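Local coordinates for transcriptional regulatory protein (Chlamydia trachomatis, PDB 3Q7R) that binds a cis-acting element in its own promoter DNA and probably acts as a positive, perhaps global, regulator of transcription, at residues A[79-84]-A[99-104]. Sequence-based numbering, arbitrary orientation.
Sequences LLDFFD and LIRPIT. With EDO (1,2-ethanediol), chain C.
L80 N donates to L99 O at 2.8 Å, and R101 N donates to L80 O at 2.9 Å, so two nearly straight backbone bonds close the C-terminal ends of strands 75-80 and 97-100. The CA of I100 adds a CA-H...O contact to L80 O, leaving that carbonyl with two partners. Just past the strand ends, one water donates to both D81 O and R101 O and spans the widening gap.

These are neighbouring parallel strands of a beta-alpha-beta unit, linked through helix 85-93, in the five-stranded 2-1-3-4-5 sheet of a CheY-like receiver domain. Strand 97-100 forms the sheet edge within the chain, and I100 N, turned away from 79-84, donates to O2 of an ethanediol that is also bonded to I100 N of the second subunit. As in many receiver domains, a cis proline, P102, follows the basic residue at the end of the last strand, here R101, where the chain leaves strand 97-100.

Apolar side chains pack on both faces of the sheet. On the face carrying L79 and L99, L79 CD2 meets I103 CD1 at 3.8 Å and, less closely, L99 CD1. On the other face L80 and I100 lie side by side, with L80 CB 3.9 Å from I100 CG1. The I100 CG2 methyl, anti to its own N, rests against the F82 carbonyl group, while CD1 reaches the F83 ring at its edge, 4.1 Å from F83 CD1.

The charged contact is a salt bridge between D81 OD1 and R101 NH1, 2.9 Å long but bent, with an N-H...O angle of 131°. Carboxylate and guanidinium planes stand 64° apart, and OD1 lies tilted out of the guanidinium plane. R101 runs extended from CG to NE alongside D81, and its NH1 also forms a salt bridge with E57; this shared grip probably helps fix the guanidinium.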
ATOM      1  N   LEU A  79      -4.150  -7.617   4.055  1.00 11.59           N
ATOM      2  CA  LEU A  79      -3.888  -7.271   5.451  1.00 11.04           C
ATOM      3  C   LEU A  79      -3.000  -8.342   6.075  1.00 12.09           C
ATOM      4  O   LEU A  79      -3.367  -9.521   6.105  1.00 13.56           O
ATOM      5  CB  LEU A  79      -5.172  -7.190   6.262  1.00 11.27           C
ATOM      6  CG  LEU A  79      -6.261  -6.307   5.669  1.00 14.69           C
ATOM      7  CD1 LEU A  79      -7.456  -6.234   6.714  1.00 14.32           C
ATOM      8  CD2 LEU A  79      -5.670  -4.907   5.338  1.00 14.37           C
ATOM      9  N   LEU A  80      -1.842  -7.934   6.564  1.00 11.60           N
ATOM     10  CA  LEU A  80      -0.842  -8.892   7.106  1.00 10.69           C
ATOM     11  C   LEU A  80      -0.758  -8.806   8.625  1.00 13.19           C
ATOM     12  O   LEU A  80      -0.725  -7.714   9.177  1.00 14.58           O
ATOM     13  CB  LEU A  80       0.575  -8.535   6.611  1.00 13.74           C
ATOM     14  CG  LEU A  80       0.986  -9.274   5.379  1.00 14.50           C
ATOM     15  CD1 LEU A  80       2.193  -8.605   4.730  1.00 15.89           C
ATOM     16  CD2 LEU A  80       1.404 -10.714   5.779  1.00 14.45           C
ATOM     17  N   ASP A  81      -0.635  -9.942   9.300  1.00 11.22           N
ATOM     18  CA  ASP A  81      -0.434  -9.886  10.765  1.00 14.43           C
ATOM     19  C   ASP A  81       0.994  -9.507  11.151  1.00 16.43           C
ATOM     20  O   ASP A  81       1.223  -9.095  12.311  1.00 16.19           O
ATOM     21  CB  ASP A  81      -0.652 -11.269  11.390  1.00 13.81           C
ATOM     22  CG  ASP A  81      -2.103 -11.728  11.369  1.00 14.79           C
ATOM     23  OD1 ASP A  81      -3.034 -10.907  11.305  1.00 15.92           O
ATOM     24  OD2 ASP A  81      -2.323 -12.957  11.592  1.00 15.00           O
ATOM     25  N   PHE A  82       1.955  -9.694  10.257  1.00 12.94           N
ATOM     26  CA  PHE A  82       3.363  -9.699  10.652  1.00 14.11           C
ATOM     27  C   PHE A  82       4.228  -9.159   9.512  1.00 11.73           C
ATOM     28  O   PHE A  82       3.807  -9.124   8.333  1.00 13.84           O
ATOM     29  CB  PHE A  82       3.821 -11.170  10.953  1.00 15.13           C
ATOM     30  CG  PHE A  82       3.624 -12.085   9.752  1.00 14.10           C
ATOM     31  CD1 PHE A  82       4.605 -12.157   8.785  1.00 13.26           C
ATOM     32  CD2 PHE A  82       2.424 -12.830   9.593  1.00 14.50           C
ATOM     33  CE1 PHE A  82       4.409 -12.933   7.621  1.00 13.59           C
ATOM     34  CE2 PHE A  82       2.193 -13.574   8.452  1.00 16.03           C
ATOM     35  CZ  PHE A  82       3.194 -13.657   7.462  1.00 11.79           C
ATOM     36  N   PHE A  83       5.470  -8.844   9.862  1.00 13.56           N
ATOM     37  CA  PHE A  83       6.520  -8.521   8.918  1.00 14.16           C
ATOM     38  C   PHE A  83       7.428  -9.724   8.687  1.00 15.91           C
ATOM     39  O   PHE A  83       7.971 -10.323   9.666  1.00 17.79           O
ATOM     40  CB  PHE A  83       7.405  -7.397   9.444  1.00 16.10           C
ATOM     41  CG  PHE A  83       8.593  -7.174   8.570  1.00 17.63           C
ATOM     42  CD1 PHE A  83       8.442  -6.539   7.357  1.00 22.86           C
ATOM     43  CD2 PHE A  83       9.801  -7.700   8.891  1.00 21.61           C
ATOM     44  CE1 PHE A  83       9.518  -6.364   6.530  1.00 24.10           C
ATOM     45  CE2 PHE A  83      10.870  -7.523   8.063  1.00 22.29           C
ATOM     46  CZ  PHE A  83      10.704  -6.897   6.859  1.00 21.81           C
ATOM     47  N   ASP A  84       7.629 -10.058   7.402  1.00 13.88           N
ATOM     48  CA  ASP A  84       8.646 -11.028   7.006  1.00 13.10           C
ATOM     49  C   ASP A  84       9.112 -10.594   5.656  1.00 15.44           C
ATOM     50  O   ASP A  84       8.279 -10.265   4.766  1.00 14.58           O
ATOM     51  CB  ASP A  84       8.091 -12.472   6.931  1.00 13.65           C
ATOM     52  CG  ASP A  84       9.051 -13.403   6.251  1.00 15.71           C
ATOM     53  OD1 ASP A  84      10.147 -13.711   6.864  1.00 16.63           O
ATOM     54  OD2 ASP A  84       8.712 -13.831   5.109  1.00 17.26           O
ATOM     55  N   LEU A  99      -1.092  -3.711   4.039  1.00 13.17           N
ATOM     56  CA  LEU A  99      -0.878  -3.031   5.327  1.00 16.58           C
ATOM     57  C   LEU A  99      -0.457  -4.117   6.293  1.00 15.48           C
ATOM     58  O   LEU A  99      -1.002  -5.245   6.224  1.00 15.11           O
ATOM     59  CB  LEU A  99      -2.188  -2.437   5.878  1.00 16.38           C
ATOM     60  CG  LEU A  99      -2.815  -1.344   5.011  1.00 19.94           C
ATOM     61  CD1 LEU A  99      -4.201  -0.944   5.526  1.00 23.81           C
ATOM     62  CD2 LEU A  99      -1.859  -0.154   5.057  1.00 24.10           C
ATOM     63  N   ILE A 100       0.429  -3.792   7.247  1.00 15.63           N
ATOM     64  CA  ILE A 100       0.841  -4.730   8.281  1.00 16.25           C
ATOM     65  C   ILE A 100       0.269  -4.226   9.594  1.00 16.97           C
ATOM     66  O   ILE A 100       0.286  -2.996   9.858  1.00 18.07           O
ATOM     67  CB  ILE A 100       2.359  -4.874   8.364  1.00 15.88           C
ATOM     68  CG1 ILE A 100       2.886  -5.377   7.002  1.00 14.65           C
ATOM     69  CG2 ILE A 100       2.736  -5.809   9.553  1.00 16.98           C
ATOM     70  CD1 ILE A 100       4.414  -5.744   6.992  1.00 18.82           C
ATOM     71  N   ARG A 101      -0.267  -5.152  10.399  1.00 15.21           N
ATOM     72  CA  ARG A 101      -0.851  -4.788  11.677  1.00 16.27           C
ATOM     73  C   ARG A 101       0.209  -4.107  12.583  1.00 17.59           C
ATOM     74  O   ARG A 101       1.409  -4.346  12.479  1.00 18.72           O
ATOM     75  CB  ARG A 101      -1.466  -6.034  12.357  1.00 15.26           C
ATOM     76  CG  ARG A 101      -2.819  -6.438  11.709  1.00 14.63           C
ATOM     77  CD  ARG A 101      -3.570  -7.616  12.412  1.00 16.28           C
ATOM     78  NE  ARG A 101      -4.929  -7.494  11.994  1.00 17.19           N
ATOM     79  CZ  ARG A 101      -5.433  -8.034  10.876  1.00 16.80           C
ATOM     80  NH1 ARG A 101      -4.721  -8.896  10.138  1.00 14.62           N
ATOM     81  NH2 ARG A 101      -6.672  -7.735  10.520  1.00 15.99           N
ATOM     82  N   PRO A 102      -0.258  -3.274  13.502  1.00 19.14           N
ATOM     83  CA  PRO A 102      -1.663  -2.979  13.821  1.00 19.40           C
ATOM     84  C   PRO A 102      -2.443  -2.243  12.760  1.00 18.52           C
ATOM     85  O   PRO A 102      -1.951  -1.306  12.116  1.00 22.65           O
ATOM     86  CB  PRO A 102      -1.568  -2.059  15.065  1.00 23.17           C
ATOM     87  CG  PRO A 102      -0.281  -2.382  15.648  1.00 23.94           C
ATOM     88  CD  PRO A 102       0.664  -2.743  14.531  1.00 23.52           C
ATOM     89  N   ILE A 103      -3.679  -2.683  12.602  1.00 18.43           N
ATOM     90  CA  ILE A 103      -4.590  -2.074  11.624  1.00 22.13           C
ATOM     91  C   ILE A 103      -5.873  -1.786  12.386  1.00 28.55           C
ATOM     92  O   ILE A 103      -6.609  -2.711  12.751  1.00 28.10           O
ATOM     93  CB  ILE A 103      -4.954  -2.995  10.482  1.00 23.47           C
ATOM     94  CG1 ILE A 103      -3.751  -3.220   9.557  1.00 25.37           C
ATOM     95  CG2 ILE A 103      -6.039  -2.347   9.607  1.00 27.53           C
ATOM     96  CD1 ILE A 103      -3.895  -4.467   8.678  1.00 23.80           C
ATOM     97  N   THR A 104      -6.129  -0.504  12.619  1.00 22.80           N
ATOM     98  CA  THR A 104      -7.311  -0.040  13.349  1.00 24.10           C
ATOM     99  C   THR A 104      -8.376   0.372  12.341  1.00 21.44           C
ATOM    100  O   THR A 104      -8.081   0.518  11.144  1.00 21.08           O
ATOM    101  CB  THR A 104      -6.988   1.201  14.179  1.00 27.33           C
ATOM    102  OG1 THR A 104      -6.592   2.276  13.307  1.00 25.60           O
ATOM    103  CG2 THR A 104      -5.882   0.918  15.241  1.00 30.29           C
TER
HETATM  104  C1  EDO C 114       3.771  -1.623   5.861  1.00 32.92           C
HETATM  105  O1  EDO C 114       5.084  -1.851   6.371  1.00 31.95           O
HETATM  106  C2  EDO C 114       2.958  -1.068   7.029  1.00 32.31           C
HETATM  107  O2  EDO C 114       1.576  -1.195   6.742  1.00 23.82           O
HETATM  108  O   HOH W   1       2.846  -6.551  13.216  1.00 33.06           O